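PDB 7BYV: galactan 1,3-beta-galactosidase, which probably hydrolyses beta-1,3-linked galactan from the chain end to release galactose, and also carries a carbohydrate-binding module. Local coordinates for residues L132-R137 with Y155-N160; N159-K164 with G184-A189. The protein carries 1 engineered substitution. One frame throughout, in Å; residues are numbered along the deposited sequence.

Overall arrangement
From the N terminus, segment 132-137 leaves the four-stranded sheet that ends with strand 124-129 and enters the next through strand 139-143. Contact 1 closes a loop of 17 residues by setting it against 155-160, the end of strand 151-157 and the start of the turn after it. Contact 2 begins on that same turn, sharing N159 and N160, and closes 19 residues, which include strand 175-182, onto 184-189. The two therefore follow one another with a small overlap and do not nest. Their centres lie 8 Å apart, and both touch the galactose units of chains B and C. Together they tie three successive blades of the GH43 five-bladed beta-propeller.

Contact 1 (L132-R137 with Y155-N160); sequences LGADSR and YASDNN. With GAL (beta-D-galactopyranose), chain C; GAL (beta-D-galactopyranose), chain B.
D135 meets N159 through its carboxylate oxygen OD2, which accepts N159 N at 3.1 Å on the anti lone pair. R137 NH1 reaches OD2 as well, at 3.1 Å, in a salt bridge that stays in the guanidinium plane but comes from 67° above the carboxylate plane. Two donors thus grip this one oxygen from different directions. The backbone adds a bond from R137 N to A156 O of 3.1 Å. Here the connection between two propeller blades, running from strand 124-129 to strand 139-143, lies along the end of strand 151-157. With CD swung nearly opposite CA about the CB-CG bond (chi2 158°), R137 passes this carbon by N160 OD1 at 3.5 Å and the C6 of the chain C galactose at 3.6 Å, with guanidinium and N160 amide planes 82° apart. One water joins R137 NH1, A156 O, and N160 N and OD1. OD1 accepts from this water, while N160 ND2 on the other side of the amide donates to O3 of the chain B galactose, the glycosidic oxygen toward chain C, at 3.2 Å. Farther out, K130 forms a salt bridge with D135 OD1, Y106 O receives R137 NH2, and a second water links D135 N with D158 OD1.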
ATOM      1  N   LEU A 132      10.052  18.316 -19.322  1.00 28.78           N
ATOM      2  CA  LEU A 132       9.679  18.899 -20.610  1.00 23.53           C
ATOM      3  C   LEU A 132       8.832  20.148 -20.430  1.00 27.02           C
ATOM      4  O   LEU A 132       7.985  20.463 -21.267  1.00 26.80           O
ATOM      5  CB  LEU A 132       8.949  17.882 -21.488  1.00 24.81           C
ATOM      6  CG  LEU A 132       9.708  16.659 -22.010  1.00 29.88           C
ATOM      7  CD1 LEU A 132       8.870  15.856 -22.991  1.00 27.09           C
ATOM      8  CD2 LEU A 132      11.025  17.035 -22.654  1.00 32.62           C
ATOM      9  N   GLY A 133       9.037  20.855 -19.316  1.00 29.30           N
ATOM     10  CA  GLY A 133       8.278  22.051 -18.995  1.00 27.89           C
ATOM     11  C   GLY A 133       6.931  21.848 -18.313  1.00 30.53           C
ATOM     12  O   GLY A 133       6.314  22.839 -17.896  1.00 30.37           O
ATOM     13  N   ALA A 134       6.443  20.619 -18.183  1.00 29.37           N
ATOM     14  CA  ALA A 134       5.084  20.400 -17.713  1.00 30.19           C
ATOM     15  C   ALA A 134       5.065  20.016 -16.239  1.00 27.44           C
ATOM     16  O   ALA A 134       6.075  19.592 -15.670  1.00 27.53           O
ATOM     17  CB  ALA A 134       4.395  19.313 -18.541  1.00 28.73           C
ATOM     18  N   ASP A 135       3.883  20.165 -15.636  1.00 27.24           N
ATOM     19  CA  ASP A 135       3.629  19.699 -14.276  1.00 22.98           C
ATOM     20  C   ASP A 135       3.938  18.218 -14.116  1.00 25.66           C
ATOM     21  O   ASP A 135       3.600  17.394 -14.967  1.00 29.83           O
ATOM     22  CB  ASP A 135       2.166  19.918 -13.912  1.00 23.58           C
ATOM     23  CG  ASP A 135       1.870  21.331 -13.539  1.00 30.13           C
ATOM     24  OD1 ASP A 135       2.826  22.129 -13.435  1.00 31.71           O
ATOM     25  OD2 ASP A 135       0.673  21.650 -13.361  1.00 37.84           O
ATOM     26  N   SER A 136       4.539  17.874 -12.992  1.00 19.21           N
ATOM     27  CA  SER A 136       4.734  16.484 -12.619  1.00 21.41           C
ATOM     28  C   SER A 136       4.472  16.390 -11.129  1.00 23.28           C
ATOM     29  O   SER A 136       5.225  16.973 -10.347  1.00 27.93           O
ATOM     30  CB  SER A 136       6.148  16.032 -12.937  1.00 23.42           C
ATOM     31  OG  SER A 136       6.334  14.703 -12.514  1.00 23.75           O
ATOM     32  N   ARG A 137       3.414  15.677 -10.722  1.00 21.27           N
ATOM     33  CA  ARG A 137       3.156  15.468  -9.301  1.00 21.65           C
ATOM     34  C   ARG A 137       3.399  14.001  -9.007  1.00 24.17           C
ATOM     35  O   ARG A 137       4.571  13.574  -8.934  1.00 19.10           O
ATOM     36  CB  ARG A 137       1.764  15.992  -8.930  1.00 22.05           C
ATOM     37  CG  ARG A 137       1.771  17.448  -8.522  1.00 22.30           C
ATOM     38  CD  ARG A 137       0.409  18.097  -8.682  1.00 25.84           C
ATOM     39  NE  ARG A 137       0.493  19.550  -8.527  1.00 25.66           N
ATOM     40  CZ  ARG A 137       0.459  20.417  -9.541  1.00 30.70           C
ATOM     41  NH1 ARG A 137       0.332  19.993 -10.796  1.00 23.47           N
ATOM     42  NH2 ARG A 137       0.564  21.715  -9.305  1.00 29.17           N
ATOM     43  N   TYR A 155       3.744  10.100 -15.069  1.00 21.18           N
ATOM     44  CA  TYR A 155       3.496  11.244 -14.194  1.00 20.73           C
ATOM     45  C   TYR A 155       2.138  11.905 -14.442  1.00 18.61           C
ATOM     46  O   TYR A 155       1.630  11.935 -15.562  1.00 17.36           O
ATOM     47  CB  TYR A 155       4.621  12.275 -14.317  1.00 18.25           C
ATOM     48  CG  TYR A 155       4.978  12.740 -15.717  1.00 19.94           C
ATOM     49  CD1 TYR A 155       5.517  11.874 -16.653  1.00 21.23           C
ATOM     50  CD2 TYR A 155       4.833  14.059 -16.073  1.00 18.63           C
ATOM     51  CE1 TYR A 155       5.871  12.305 -17.915  1.00 21.89           C
ATOM     52  CE2 TYR A 155       5.180  14.505 -17.331  1.00 24.70           C
ATOM     53  CZ  TYR A 155       5.706  13.625 -18.252  1.00 25.11           C
ATOM     54  OH  TYR A 155       6.065  14.082 -19.515  1.00 28.13           O
ATOM     55  N   ALA A 156       1.554  12.421 -13.357  1.00 18.64           N
ATOM     56  CA  ALA A 156       0.307  13.182 -13.387  1.00 19.71           C
ATOM     57  C   ALA A 156       0.621  14.643 -13.702  1.00 18.24           C
ATOM     58  O   ALA A 156       1.245  15.333 -12.891  1.00 21.67           O
ATOM     59  CB  ALA A 156      -0.397  13.067 -12.040  1.00 17.99           C
ATOM     60  N   SER A 157       0.166  15.130 -14.850  1.00 18.52           N
ATOM     61  CA  SER A 157       0.539  16.458 -15.335  1.00 24.03           C
ATOM     62  C   SER A 157      -0.678  17.371 -15.470  1.00 26.76           C
ATOM     63  O   SER A 157      -1.823  16.952 -15.279  1.00 25.56           O
ATOM     64  CB  SER A 157       1.262  16.367 -16.682  1.00 26.22           C
ATOM     65  OG  SER A 157       2.192  17.430 -16.817  1.00 30.27           O
ATOM     66  N   ASP A 158      -0.395  18.637 -15.792  1.00 30.24           N
ATOM     67  CA  ASP A 158      -1.383  19.714 -15.957  1.00 22.95           C
ATOM     68  C   ASP A 158      -2.423  19.694 -14.849  1.00 26.22           C
ATOM     69  O   ASP A 158      -3.621  19.508 -15.074  1.00 24.28           O
ATOM     70  CB  ASP A 158      -2.052  19.649 -17.322  1.00 25.14           C
ATOM     71  CG  ASP A 158      -1.038  19.715 -18.472  1.00 34.79           C
ATOM     72  OD1 ASP A 158      -0.177  20.626 -18.463  1.00 31.77           O
ATOM     73  OD2 ASP A 158      -1.093  18.853 -19.383  1.00 32.12           O
ATOM     74  N   ASN A 159      -1.927  19.896 -13.628  1.00 26.56           N
ATOM     75  CA  ASN A 159      -2.743  19.892 -12.411  1.00 30.49           C
ATOM     76  C   ASN A 159      -3.536  18.591 -12.278  1.00 28.43           C
ATOM     77  O   ASN A 159      -4.740  18.580 -12.014  1.00 30.20           O
ATOM     78  CB  ASN A 159      -3.651  21.126 -12.355  1.00 28.32           C
ATOM     79  CG  ASN A 159      -2.852  22.417 -12.261  1.00 29.92           C
ATOM     80  OD1 ASN A 159      -2.040  22.586 -11.349  1.00 30.79           O
ATOM     81  ND2 ASN A 159      -3.054  23.321 -13.219  1.00 28.42           N
ATOM     82  N   ASN A 160      -2.831  17.481 -12.479  1.00 26.16           N
ATOM     83  CA  ASN A 160      -3.329  16.125 -12.305  1.00 27.29           C
ATOM     84  C   ASN A 160      -4.430  15.742 -13.281  1.00 22.82           C
ATOM     85  O   ASN A 160      -5.074  14.719 -13.078  1.00 24.97           O
ATOM     86  CB  ASN A 160      -3.803  15.894 -10.864  1.00 22.49           C
ATOM     87  CG  ASN A 160      -2.643  15.889  -9.889  1.00 29.31           C
ATOM     88  OD1 ASN A 160      -1.511  15.590 -10.268  1.00 28.28           O
ATOM     89  ND2 ASN A 160      -2.906  16.229  -8.643  1.00 32.44           N
TER
HETATM   90  C1  GAL C   2      -4.999  16.270  -5.971  1.00 51.42           C
HETATM   91  C2  GAL C   2      -4.530  14.865  -5.496  1.00 46.45           C
HETATM   92  C3  GAL C   2      -3.466  14.962  -4.341  1.00 46.12           C
HETATM   93  C4  GAL C   2      -2.296  15.953  -4.681  1.00 53.38           C
HETATM   94  C5  GAL C   2      -2.851  17.274  -5.233  1.00 54.54           C
HETATM   95  C6  GAL C   2      -1.770  18.248  -5.808  1.00 45.45           C
HETATM   96  O2  GAL C   2      -5.625  14.042  -5.057  1.00 35.59           O
HETATM   97  O3  GAL C   2      -2.867  13.704  -4.084  1.00 41.11           O
HETATM   98  O4  GAL C   2      -1.340  15.370  -5.614  1.00 55.12           O
HETATM   99  O5  GAL C   2      -3.824  17.050  -6.316  1.00 60.02           O
HETATM  100  O6  GAL C   2      -2.315  19.559  -6.127  1.00 45.40           O
HETATM  101  C1  GAL B   1      -8.476  18.333  -9.024  1.00 62.73           C
HETATM  102  C2  GAL B   1      -7.347  17.293  -8.912  1.00 51.32           C
HETATM  103  C3  GAL B   1      -6.606  17.623  -7.610  1.00 50.23           C
HETATM  104  C4  GAL B   1      -5.817  18.938  -7.876  1.00 55.84           C
HETATM  105  C5  GAL B   1      -6.828  20.062  -8.289  1.00 61.23           C
HETATM  106  C6  GAL B   1      -6.180  21.405  -8.805  1.00 48.36           C
HETATM  107  O1  GAL B   1      -9.484  17.995  -9.994  1.00 58.14           O
HETATM  108  O2  GAL B   1      -7.811  15.968  -8.905  1.00 55.50           O
HETATM  109  O3  GAL B   1      -5.721  16.583  -7.102  1.00 47.15           O
HETATM  110  O4  GAL B   1      -4.826  18.759  -8.904  1.00 49.32           O
HETATM  111  O5  GAL B   1      -7.854  19.627  -9.303  1.00 58.16           O
HETATM  112  O6  GAL B   1      -5.694  22.219  -7.716  1.00 43.77           O
HETATM  113  O   HOH W   1       1.892  22.049 -16.814  1.00 21.55           O
HETATM  114  O   HOH W   2      -0.196  17.197 -11.873  1.00 18.48           O

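Contact 2 (N159-K164 with G184-A189); sequences NNQNFK and GATLQA. Engineered in segment 184-189: Q188 (natural residue Glu). With GAL (beta-D-galactopyranose), chain C; GAL (beta-D-galactopyranose), chain B; GAL (beta-D-galactopyranose), chain D.
Q161 and T186 bring their backbones within 4.2 Å, CA to CA, where the two segments lie closest. T186 N donates to Q161 O at 3.0 Å, but from 44° above the carbonyl plane, and T186 CA makes a nearly straight C-H...O contact of 3.1 Å with N160 O. Q161 and N162 both face S157, a classic beta bulge at the start of strand 162-168. A water also bridges L187 O and, weakly, N160 O.

Among the side chains, N162 OD1 accepts G184 N at 2.8 Å in the carbonyl plane, while its ND2 is held by D158 OD2, so both ends of the amide are engaged and its rotation is fixed. Q161 and T186 run side by side, OE1 against the CG2 methyl at 3.4 Å. Bent at chi2 (-56°), Q161 folds back so that NE2 reaches N159 O at 3.1 Å, almost in the plane of its own amide; the same nitrogen bonds weakly to O1 of the chain B galactose. On the buried side, F163 CD1 packs on L187 CB at 4.1 Å and F163 CB on A185 CB at 4.3 Å, a small apolar patch extended by L201 of strand 198-205.

Segment 184-189 then places Q188, an engineered residue that is Glu in nature, beside the galactoses of chains C and D and close to D138 and Q243. N159 O receives both Q161 NE2 and, weakly, O4 of the chain B sugar; because the two bonds share this oxygen, the polar network of the turn extends to the reducing-end galactose.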
ATOM      1  N   ASN A 159      -1.927  19.896 -13.628  1.00 26.56           N
ATOM      2  CA  ASN A 159      -2.743  19.892 -12.411  1.00 30.49           C
ATOM      3  C   ASN A 159      -3.536  18.591 -12.278  1.00 28.43           C
ATOM      4  O   ASN A 159      -4.740  18.580 -12.014  1.00 30.20           O
ATOM      5  CB  ASN A 159      -3.651  21.126 -12.355  1.00 28.32           C
ATOM      6  CG  ASN A 159      -2.852  22.417 -12.261  1.00 29.92           C
ATOM      7  OD1 ASN A 159      -2.040  22.586 -11.349  1.00 30.79           O
ATOM      8  ND2 ASN A 159      -3.054  23.321 -13.219  1.00 28.42           N
ATOM      9  N   ASN A 160      -2.831  17.481 -12.479  1.00 26.16           N
ATOM     10  CA  ASN A 160      -3.329  16.125 -12.305  1.00 27.29           C
ATOM     11  C   ASN A 160      -4.430  15.742 -13.281  1.00 22.82           C
ATOM     12  O   ASN A 160      -5.074  14.719 -13.078  1.00 24.97           O
ATOM     13  CB  ASN A 160      -3.803  15.894 -10.864  1.00 22.49           C
ATOM     14  CG  ASN A 160      -2.643  15.889  -9.889  1.00 29.31           C
ATOM     15  OD1 ASN A 160      -1.511  15.590 -10.268  1.00 28.28           O
ATOM     16  ND2 ASN A 160      -2.906  16.229  -8.643  1.00 32.44           N
ATOM     17  N   GLN A 161      -4.662  16.511 -14.339  1.00 18.44           N
ATOM     18  CA  GLN A 161      -5.720  16.131 -15.268  1.00 25.49           C
ATOM     19  C   GLN A 161      -5.234  15.175 -16.345  1.00 26.84           C
ATOM     20  O   GLN A 161      -5.997  14.300 -16.774  1.00 28.08           O
ATOM     21  CB  GLN A 161      -6.353  17.354 -15.951  1.00 20.48           C
ATOM     22  CG  GLN A 161      -6.941  18.421 -15.020  1.00 25.54           C
ATOM     23  CD  GLN A 161      -7.977  17.872 -14.063  1.00 33.03           C
ATOM     24  OE1 GLN A 161      -9.130  17.629 -14.444  1.00 40.42           O
ATOM     25  NE2 GLN A 161      -7.569  17.659 -12.806  1.00 30.51           N
ATOM     26  N   ASN A 162      -3.988  15.310 -16.786  1.00 22.88           N
ATOM     27  CA  ASN A 162      -3.485  14.576 -17.942  1.00 23.65           C
ATOM     28  C   ASN A 162      -2.363  13.646 -17.515  1.00 20.35           C
ATOM     29  O   ASN A 162      -1.309  14.099 -17.067  1.00 20.78           O
ATOM     30  CB  ASN A 162      -3.004  15.542 -19.018  1.00 22.47           C
ATOM     31  CG  ASN A 162      -4.084  16.484 -19.450  1.00 22.60           C
ATOM     32  OD1 ASN A 162      -5.264  16.154 -19.378  1.00 24.04           O
ATOM     33  ND2 ASN A 162      -3.699  17.676 -19.874  1.00 21.22           N
ATOM     34  N   PHE A 163      -2.583  12.353 -17.665  1.00 21.52           N
ATOM     35  CA  PHE A 163      -1.539  11.406 -17.334  1.00 19.97           C
ATOM     36  C   PHE A 163      -0.576  11.301 -18.499  1.00 18.47           C
ATOM     37  O   PHE A 163      -1.003  11.203 -19.648  1.00 22.56           O
ATOM     38  CB  PHE A 163      -2.125  10.042 -17.002  1.00 17.83           C
ATOM     39  CG  PHE A 163      -1.121   9.100 -16.470  1.00 19.46           C
ATOM     40  CD1 PHE A 163      -0.553   9.316 -15.228  1.00 19.64           C
ATOM     41  CD2 PHE A 163      -0.706   8.015 -17.223  1.00 23.25           C
ATOM     42  CE1 PHE A 163       0.401   8.456 -14.732  1.00 19.87           C
ATOM     43  CE2 PHE A 163       0.249   7.132 -16.731  1.00 23.56           C
ATOM     44  CZ  PHE A 163       0.795   7.352 -15.480  1.00 24.89           C
ATOM     45  N   LYS A 164       0.722  11.325 -18.207  1.00 20.39           N
ATOM     46  CA  LYS A 164       1.741  11.312 -19.248  1.00 22.54           C
ATOM     47  C   LYS A 164       2.730  10.177 -19.024  1.00 20.75           C
ATOM     48  O   LYS A 164       3.013   9.789 -17.891  1.00 20.98           O
ATOM     49  CB  LYS A 164       2.505  12.649 -19.313  1.00 21.56           C
ATOM     50  CG  LYS A 164       1.654  13.812 -19.818  1.00 26.72           C
ATOM     51  CD  LYS A 164       2.438  15.113 -19.952  1.00 29.47           C
ATOM     52  CE  LYS A 164       1.529  16.258 -20.353  1.00 19.79           C
ATOM     53  NZ  LYS A 164       2.270  17.553 -20.405  1.00 31.61           N
ATOM     54  N   GLY A 184      -7.350  14.265 -19.445  1.00 23.36           N
ATOM     55  CA  GLY A 184      -8.516  14.180 -18.606  1.00 18.59           C
ATOM     56  C   GLY A 184      -8.655  12.860 -17.915  1.00 23.13           C
ATOM     57  O   GLY A 184      -9.752  12.514 -17.466  1.00 34.00           O
ATOM     58  N   ALA A 185      -7.567  12.104 -17.818  1.00 22.99           N
ATOM     59  CA  ALA A 185      -7.607  10.840 -17.101  1.00 26.21           C
ATOM     60  C   ALA A 185      -7.708  11.031 -15.589  1.00 26.78           C
ATOM     61  O   ALA A 185      -8.178  10.121 -14.894  1.00 27.83           O
ATOM     62  CB  ALA A 185      -6.365  10.022 -17.449  1.00 24.42           C
ATOM     63  N   THR A 186      -7.308  12.205 -15.081  1.00 22.09           N
ATOM     64  CA  THR A 186      -7.071  12.472 -13.663  1.00 23.30           C
ATOM     65  C   THR A 186      -6.555  11.238 -12.913  1.00 25.64           C
ATOM     66  O   THR A 186      -7.125  10.809 -11.896  1.00 21.47           O
ATOM     67  CB  THR A 186      -8.328  13.059 -13.004  1.00 26.38           C
ATOM     68  OG1 THR A 186      -9.343  12.056 -12.871  1.00 26.61           O
ATOM     69  CG2 THR A 186      -8.864  14.259 -13.829  1.00 26.62           C
ATOM     70  N   LEU A 187      -5.458  10.676 -13.419  1.00 23.23           N
ATOM     71  CA  LEU A 187      -4.800   9.525 -12.825  1.00 19.28           C
ATOM     72  C   LEU A 187      -3.597   9.989 -12.028  1.00 24.54           C
ATOM     73  O   LEU A 187      -2.863  10.883 -12.455  1.00 24.16           O
ATOM     74  CB  LEU A 187      -4.346   8.533 -13.891  1.00 17.18           C
ATOM     75  CG  LEU A 187      -5.447   7.753 -14.612  1.00 21.79           C
ATOM     76  CD1 LEU A 187      -4.852   6.976 -15.793  1.00 17.43           C
ATOM     77  CD2 LEU A 187      -6.181   6.809 -13.657  1.00 18.12           C
ATOM     78  N   GLN A 188      -3.417   9.391 -10.855  1.00 25.32           N
ATOM     79  CA  GLN A 188      -2.208   9.569 -10.078  1.00 24.17           C
ATOM     80  C   GLN A 188      -1.863   8.228  -9.450  1.00 23.82           C
ATOM     81  O   GLN A 188      -2.497   7.206  -9.734  1.00 22.35           O
ATOM     82  CB  GLN A 188      -2.371  10.677  -9.037  1.00 22.95           C
ATOM     83  CG  GLN A 188      -3.457  10.413  -8.025  1.00 28.80           C
ATOM     84  CD  GLN A 188      -3.472  11.454  -6.919  1.00 29.22           C
ATOM     85  OE1 GLN A 188      -2.782  12.473  -7.006  1.00 34.68           O
ATOM     86  NE2 GLN A 188      -4.247  11.201  -5.874  1.00 22.44           N
ATOM     87  N   ALA A 189      -0.831   8.238  -8.612  1.00 20.68           N
ATOM     88  CA  ALA A 189      -0.272   7.032  -8.012  1.00 21.23           C
ATOM     89  C   ALA A 189      -0.053   5.915  -9.035  1.00 20.32           C
ATOM     90  O   ALA A 189      -0.590   4.814  -8.870  1.00 17.88           O
ATOM     91  CB  ALA A 189      -1.160   6.546  -6.874  1.00 18.39           C
TER
HETATM   92  C1  GAL C   2      -4.999  16.270  -5.971  1.00 51.42           C
HETATM   93  C2  GAL C   2      -4.530  14.865  -5.496  1.00 46.45           C
HETATM   94  C3  GAL C   2      -3.466  14.962  -4.341  1.00 46.12           C
HETATM   95  C4  GAL C   2      -2.296  15.953  -4.681  1.00 53.38           C
HETATM   96  C5  GAL C   2      -2.851  17.274  -5.233  1.00 54.54           C
HETATM   97  C6  GAL C   2      -1.770  18.248  -5.808  1.00 45.45           C
HETATM   98  O2  GAL C   2      -5.625  14.042  -5.057  1.00 35.59           O
HETATM   99  O3  GAL C   2      -2.867  13.704  -4.084  1.00 41.11           O
HETATM  100  O4  GAL C   2      -1.340  15.370  -5.614  1.00 55.12           O
HETATM  101  O5  GAL C   2      -3.824  17.050  -6.316  1.00 60.02           O
HETATM  102  O6  GAL C   2      -2.315  19.559  -6.127  1.00 45.40           O
HETATM  103  C1  GAL B   1      -8.476  18.333  -9.024  1.00 62.73           C
HETATM  104  C2  GAL B   1      -7.347  17.293  -8.912  1.00 51.32           C
HETATM  105  C3  GAL B   1      -6.606  17.623  -7.610  1.00 50.23           C
HETATM  106  C4  GAL B   1      -5.817  18.938  -7.876  1.00 55.84           C
HETATM  107  C5  GAL B   1      -6.828  20.062  -8.289  1.00 61.23           C
HETATM  108  C6  GAL B   1      -6.180  21.405  -8.805  1.00 48.36           C
HETATM  109  O1  GAL B   1      -9.484  17.995  -9.994  1.00 58.14           O
HETATM  110  O2  GAL B   1      -7.811  15.968  -8.905  1.00 55.50           O
HETATM  111  O3  GAL B   1      -5.721  16.583  -7.102  1.00 47.15           O
HETATM  112  O4  GAL B   1      -4.826  18.759  -8.904  1.00 49.32           O
HETATM  113  O5  GAL B   1      -7.854  19.627  -9.303  1.00 58.16           O
HETATM  114  O6  GAL B   1      -5.694  22.219  -7.716  1.00 43.77           O
HETATM  115  C1  GAL D   3      -2.280  12.773  -3.261  1.00 47.63           C
HETATM  116  C2  GAL D   3      -0.991  11.861  -3.467  1.00 36.95           C
HETATM  117  C3  GAL D   3      -0.170  11.700  -2.208  1.00 39.42           C
HETATM  118  C4  GAL D   3      -0.016  13.070  -1.521  1.00 44.08           C
HETATM  119  C5  GAL D   3      -1.417  13.540  -1.012  1.00 48.46           C
HETATM  120  C6  GAL D   3      -1.602  15.069  -0.752  1.00 49.27           C
HETATM  121  O2  GAL D   3      -1.268  10.566  -3.940  1.00 36.33           O
HETATM  122  O3  GAL D   3       1.129  11.216  -2.553  1.00 40.00           O
HETATM  123  O4  GAL D   3       0.580  14.037  -2.426  1.00 41.75           O
HETATM  124  O5  GAL D   3      -2.557  13.090  -1.859  1.00 52.18           O
HETATM  125  O6  GAL D   3      -2.964  15.392  -0.424  1.00 49.00           O
HETATM  126  O   HOH W   3      -3.303  12.673 -14.536  1.00 22.38           O